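Local coordinates for protein transcriptional regulator, LacI family (PDB 4RKQ) that probably binds DNA and regulates transcription in response to a small ligand, likely a sugar, held by its periplasmic-binding-protein-like domain, at residues 75-80 with 95-100; 106-111 with 272-277. All coordinates share one frame; numbering follows the deposited sequence.

Interaction 1 of 2, residues 75-80 with 95-100; sequences IGYLGG and IVLDEN
Gly76 joins Ile95 and Leu97 through two backbone hydrogen bonds, one to either side of Val96. Its N donates to Ile95 O at 2.9 Å, and its O accepts from Leu97 N at 3.1 Å. Both strands run the same way, with Ile75 beside Ile95 and Gly76 beside Val96.

The apolar contacts fall on both faces of the sheet. On one, Ile75 and Ile95 lie side by side and point the same way, CG1 of Ile75 being 4.1 Å from CB of Ile95. Ile75 CG2 meets Leu97 CD1. Helix 246-262 packs on this face, with Leu257 touching both isoleucines. On the other face, Leu78 CD1 reaches Val96 CG1 at 3.8 Å, the two side chains crossing at about a right angle.

Strands 73-76 and 94-97, with helix 82-89 between them, form a beta-alpha-beta crossover. Toward the strand ends, Leu97 meets the ring of Tyr77, and Glu99 meets the backbone of the loop 78-80.

The Tyr77 ring is laid over Leu97 in a CH-pi contact, with CB of Leu97 3.8 Å from the ring centroid and 18° off its normal. CG of Tyr77 is anti to the carbonyl carbon (chi1 -79°), which brings the ring back over Leu97. Phe30 and Phe33 meet this ring edge-to-face, and Tyr29 hydrogen-bonds the tyrosine hydroxyl.

Glu99 supplies the polar grip. Gly80 N donates to its OE2 at 2.8 Å, nearly straight but from above the carboxylate plane. CG of Glu99 sits between the backbone N and the carbonyl carbon (chi1 65°), and the extended chain carries the carboxylate to the loop 78-80. OE1 accepts from Ala82 N, where helix 82-89 begins. Water 1 accepts from Gly79 N at 3.3 Å and donates weakly to Leu97 O.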
loop_
_atom_site.group_PDB
_atom_site.type_symbol
_atom_site.label_atom_id
_atom_site.label_comp_id
_atom_site.label_asym_id
_atom_site.label_seq_id
_atom_site.Cartn_x
_atom_site.Cartn_y
_atom_site.Cartn_z
ATOM N N ILE A 75 15.236 -5.691 -10.120
ATOM C CA ILE A 75 15.419 -4.709 -9.041
ATOM C C ILE A 75 14.635 -5.289 -7.862
ATOM O O ILE A 75 13.448 -5.647 -8.014
ATOM C CB ILE A 75 14.803 -3.367 -9.446
ATOM C CG1 ILE A 75 15.663 -2.732 -10.513
ATOM C CG2 ILE A 75 14.716 -2.434 -8.214
ATOM C CD1 ILE A 75 14.928 -1.592 -11.224
ATOM N N GLY A 76 15.267 -5.442 -6.706
ATOM C CA GLY A 76 14.562 -6.065 -5.598
ATOM C C GLY A 76 15.099 -5.883 -4.196
ATOM O O GLY A 76 16.266 -5.535 -3.995
ATOM N N TYR A 77 14.209 -6.131 -3.253
ATOM C CA TYR A 77 14.547 -6.341 -1.863
ATOM C C TYR A 77 14.517 -7.850 -1.683
ATOM O O TYR A 77 13.467 -8.465 -1.743
ATOM C CB TYR A 77 13.528 -5.670 -0.962
ATOM C CG TYR A 77 13.696 -4.191 -0.799
ATOM C CD1 TYR A 77 13.226 -3.279 -1.782
ATOM C CD2 TYR A 77 14.302 -3.681 0.319
ATOM C CE1 TYR A 77 13.371 -1.917 -1.612
ATOM C CE2 TYR A 77 14.455 -2.330 0.484
ATOM C CZ TYR A 77 13.982 -1.461 -0.452
ATOM O OH TYR A 77 14.181 -0.128 -0.248
ATOM N N LEU A 78 15.677 -8.463 -1.501
ATOM C CA LEU A 78 15.750 -9.928 -1.576
ATOM C C LEU A 78 15.918 -10.655 -0.247
ATOM O O LEU A 78 15.996 -11.897 -0.230
ATOM C CB LEU A 78 16.871 -10.343 -2.514
ATOM C CG LEU A 78 16.700 -9.887 -3.981
ATOM C CD1 LEU A 78 17.734 -10.617 -4.748
ATOM C CD2 LEU A 78 15.311 -10.166 -4.537
ATOM N N GLY A 79 15.972 -9.912 0.850
ATOM C CA GLY A 79 16.043 -10.528 2.193
ATOM C C GLY A 79 17.271 -11.361 2.455
ATOM O O GLY A 79 17.206 -12.345 3.172
ATOM N N GLY A 80 18.394 -10.995 1.837
ATOM C CA GLY A 80 19.686 -11.639 2.086
ATOM C C GLY A 80 20.166 -12.566 0.986
ATOM O O GLY A 80 21.218 -13.144 1.124
ATOM N N ILE A 95 19.901 -5.435 -9.317
ATOM C CA ILE A 95 20.055 -4.321 -8.418
ATOM C C ILE A 95 19.291 -4.651 -7.145
ATOM O O ILE A 95 18.065 -4.707 -7.155
ATOM C CB ILE A 95 19.492 -3.030 -9.036
ATOM C CG1 ILE A 95 20.293 -2.737 -10.322
ATOM C CG2 ILE A 95 19.625 -1.881 -8.043
ATOM C CD1 ILE A 95 19.738 -1.647 -11.132
ATOM N N VAL A 96 20.008 -4.831 -6.056
ATOM C CA VAL A 96 19.399 -4.993 -4.705
ATOM C C VAL A 96 19.428 -3.757 -3.851
ATOM O O VAL A 96 20.324 -2.930 -3.958
ATOM C CB VAL A 96 20.092 -6.126 -3.898
ATOM C CG1 VAL A 96 19.834 -7.477 -4.522
ATOM C CG2 VAL A 96 21.595 -5.887 -3.774
ATOM N N LEU A 97 18.455 -3.642 -2.956
ATOM C CA LEU A 97 18.431 -2.563 -2.028
ATOM C C LEU A 97 18.506 -3.058 -0.605
ATOM O O LEU A 97 17.965 -4.118 -0.262
ATOM C CB LEU A 97 17.123 -1.791 -2.153
ATOM C CG LEU A 97 16.994 -1.046 -3.464
ATOM C CD1 LEU A 97 16.390 -1.893 -4.580
ATOM C CD2 LEU A 97 16.184 0.207 -3.212
ATOM N N ASP A 98 19.188 -2.268 0.215
ATOM C CA ASP A 98 19.141 -2.411 1.671
ATOM C C ASP A 98 19.707 -3.723 2.207
ATOM O O ASP A 98 19.307 -4.176 3.268
ATOM C CB ASP A 98 17.704 -2.162 2.163
ATOM C CG ASP A 98 17.654 -1.713 3.626
ATOM O OD1 ASP A 98 18.571 -0.997 4.043
ATOM O OD2 ASP A 98 16.744 -2.127 4.373
ATOM N N GLU A 99 20.691 -4.302 1.520
ATOM C CA GLU A 99 21.374 -5.482 2.036
ATOM C C GLU A 99 22.781 -5.547 1.507
ATOM O O GLU A 99 23.146 -4.785 0.641
ATOM C CB GLU A 99 20.595 -6.768 1.740
ATOM C CG GLU A 99 20.449 -7.163 0.267
ATOM C CD GLU A 99 19.850 -8.600 0.105
ATOM O OE1 GLU A 99 20.600 -9.561 -0.063
ATOM O OE2 GLU A 99 18.650 -8.775 0.202
ATOM N N ASN A 100 23.584 -6.465 2.030
ATOM C CA ASN A 100 24.946 -6.657 1.553
ATOM C C ASN A 100 24.798 -7.257 0.143
ATOM O O ASN A 100 24.214 -8.307 -0.022
ATOM C CB ASN A 100 25.687 -7.628 2.465
ATOM C CG ASN A 100 27.124 -7.910 2.002
ATOM O OD1 ASN A 100 27.417 -8.032 0.819
ATOM N ND2 ASN A 100 28.021 -8.068 2.972
HETATM O O HOH W 1 16.316 -6.671 1.297
#

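Interaction 2 of 2, residues 106-111 with 272-277; sequences GSINFD and SRTTLK
Ile108 packs against Thr274 and Leu276 on the tight side of this strand pair. Its CD1 lies 3.6 Å from Thr274 CB, and the two side chains run side by side. Its CG2, anti to the backbone N, meets Leu276 CD1 at 3.7 Å. Phe110 CD2 rests 3.9 Å from Leu276 CB. Helix 246-262 packs here through Val249 and Ala252.

The other face is looser and more open to solvent. Ser107 CB lies over one face of the Arg273 guanidinium, whose NH2 is held by Ala104 O. Thr275 CG2 approaches Asp111 N only to 4.0 Å. At the end of the pair, Asp111 OD2 accepts from Lys277 NZ at 2.7 Å through its anti lone pair, in a salt bridge. Asp111 OD1 accepts from His114 N as the N-cap of helix 112-125. An alanine at Asp111 would remove both carboxylate bonds and is likely to leave Lys277 without its mate and the helix start uncapped.

Five backbone hydrogen bonds, from Ser107 N to Ser272 O through Asp111 N to Leu276 O, zip the strands in parallel. After a long excursion the chain returns to set strand 273-281 beside strand 106-110, consistent with the LacI-type periplasmic-binding-protein fold.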
loop_
_atom_site.group_PDB
_atom_site.type_symbol
_atom_site.label_atom_id
_atom_site.label_comp_id
_atom_site.label_asym_id
_atom_site.label_seq_id
_atom_site.Cartn_x
_atom_site.Cartn_y
_atom_site.Cartn_z
ATOM N N GLY A 106 24.483 -4.405 -9.077
ATOM C CA GLY A 106 24.208 -3.099 -8.560
ATOM C C GLY A 106 23.585 -3.156 -7.208
ATOM O O GLY A 106 22.938 -4.152 -6.849
ATOM N N SER A 107 23.750 -2.071 -6.467
ATOM C CA SER A 107 23.230 -1.996 -5.065
ATOM C C SER A 107 22.952 -0.585 -4.664
ATOM O O SER A 107 23.692 0.320 -4.986
ATOM C CB SER A 107 24.248 -2.573 -4.075
ATOM O OG SER A 107 23.733 -2.695 -2.762
ATOM N N ILE A 108 21.864 -0.414 -3.927
ATOM C CA ILE A 108 21.511 0.842 -3.298
ATOM C C ILE A 108 21.438 0.561 -1.776
ATOM O O ILE A 108 20.755 -0.363 -1.333
ATOM C CB ILE A 108 20.110 1.346 -3.750
ATOM C CG1 ILE A 108 19.891 1.460 -5.264
ATOM C CG2 ILE A 108 19.729 2.624 -3.028
ATOM C CD1 ILE A 108 20.828 2.366 -6.011
ATOM N N ASN A 109 22.220 1.294 -0.993
ATOM C CA ASN A 109 22.235 1.162 0.489
ATOM C C ASN A 109 21.902 2.547 1.049
ATOM O O ASN A 109 21.903 3.558 0.326
ATOM C CB ASN A 109 23.576 0.652 1.025
ATOM C CG ASN A 109 23.657 -0.889 1.126
ATOM O OD1 ASN A 109 22.778 -1.615 0.703
ATOM N ND2 ASN A 109 24.751 -1.376 1.678
ATOM N N PHE A 110 21.585 2.604 2.329
ATOM C CA PHE A 110 21.185 3.887 2.951
ATOM C C PHE A 110 22.143 4.111 4.114
ATOM O O PHE A 110 22.595 3.155 4.706
ATOM C CB PHE A 110 19.760 3.823 3.418
ATOM C CG PHE A 110 18.814 3.471 2.313
ATOM C CD1 PHE A 110 18.576 2.141 1.996
ATOM C CD2 PHE A 110 18.233 4.458 1.550
ATOM C CE1 PHE A 110 17.763 1.806 0.929
ATOM C CE2 PHE A 110 17.389 4.135 0.513
ATOM C CZ PHE A 110 17.162 2.811 0.199
ATOM N N ASP A 111 22.469 5.370 4.377
ATOM C CA ASP A 111 23.392 5.737 5.454
ATOM C C ASP A 111 22.663 5.786 6.778
ATOM O O ASP A 111 22.101 6.821 7.150
ATOM C CB ASP A 111 23.958 7.102 5.141
ATOM C CG ASP A 111 25.057 7.518 6.092
ATOM O OD1 ASP A 111 25.237 6.941 7.191
ATOM O OD2 ASP A 111 25.726 8.466 5.721
ATOM N N SER A 272 28.886 1.118 -9.124
ATOM C CA SER A 272 27.619 0.390 -9.199
ATOM C C SER A 272 26.937 0.310 -7.821
ATOM O O SER A 272 25.851 -0.252 -7.713
ATOM C CB SER A 272 27.817 -1.002 -9.749
ATOM O OG SER A 272 28.421 -1.899 -8.806
ATOM N N ARG A 273 27.593 0.834 -6.779
ATOM C CA ARG A 273 27.008 0.927 -5.448
ATOM C C ARG A 273 26.689 2.371 -5.066
ATOM O O ARG A 273 27.569 3.174 -4.930
ATOM C CB ARG A 273 27.953 0.331 -4.438
ATOM C CG ARG A 273 27.918 -1.178 -4.424
ATOM C CD ARG A 273 28.860 -1.817 -5.431
ATOM N NE ARG A 273 28.801 -3.252 -5.170
ATOM C CZ ARG A 273 28.089 -4.120 -5.865
ATOM N NH1 ARG A 273 27.410 -3.733 -6.932
ATOM N NH2 ARG A 273 28.070 -5.382 -5.483
ATOM N N THR A 274 25.410 2.669 -4.904
ATOM C CA THR A 274 24.948 3.979 -4.518
ATOM C C THR A 274 24.482 3.979 -3.045
ATOM O O THR A 274 23.803 3.071 -2.571
ATOM C CB THR A 274 23.743 4.402 -5.405
ATOM O OG1 THR A 274 24.064 4.333 -6.794
ATOM C CG2 THR A 274 23.266 5.822 -5.068
ATOM N N THR A 275 24.834 5.042 -2.333
ATOM C CA THR A 275 24.438 5.213 -0.951
ATOM C C THR A 275 23.573 6.444 -0.914
ATOM O O THR A 275 24.040 7.527 -1.300
ATOM C CB THR A 275 25.645 5.491 -0.036
ATOM O OG1 THR A 275 26.548 4.397 -0.097
ATOM C CG2 THR A 275 25.176 5.679 1.422
ATOM N N LEU A 276 22.334 6.273 -0.442
ATOM C CA LEU A 276 21.371 7.348 -0.332
ATOM C C LEU A 276 21.228 7.778 1.131
ATOM O O LEU A 276 21.501 7.006 2.050
ATOM C CB LEU A 276 20.014 6.913 -0.891
ATOM C CG LEU A 276 19.989 6.492 -2.339
ATOM C CD1 LEU A 276 18.573 6.091 -2.698
ATOM C CD2 LEU A 276 20.509 7.588 -3.245
ATOM N N LYS A 277 20.768 9.005 1.331
ATOM C CA LYS A 277 20.629 9.588 2.675
ATOM C C LYS A 277 19.187 10.031 2.900
ATOM O O LYS A 277 18.609 10.713 2.045
ATOM C CB LYS A 277 21.567 10.786 2.837
ATOM C CG LYS A 277 23.056 10.458 2.772
ATOM C CD LYS A 277 23.869 11.348 3.705
ATOM C CE LYS A 277 25.367 11.258 3.432
ATOM N NZ LYS A 277 25.880 9.860 3.392
#

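Overall arrangement
Interactions 1 and 2 are neighbours in one sheet, their centres about 11 Å apart. Strand 94-97 belongs to the first and strand 106-110 to the second, and these two strands lie next to each other. Ile108 joins them: its N is 2.9 Å from Val96 O and its O is 2.9 Å from Asp98 N, both probable hydrogen bonds. Helix 246-262 packs against side chains of both contacts, touching Leu97 and Leu276 through Val249. Asp98, just past the end of strand 94-97, hydrogen-bonds Tyr112. Its side chain also lies about 5 Å from a bound 1,2-ethanediol. That molecule probably came from the crystallisation liquor, though it may mark a pocket.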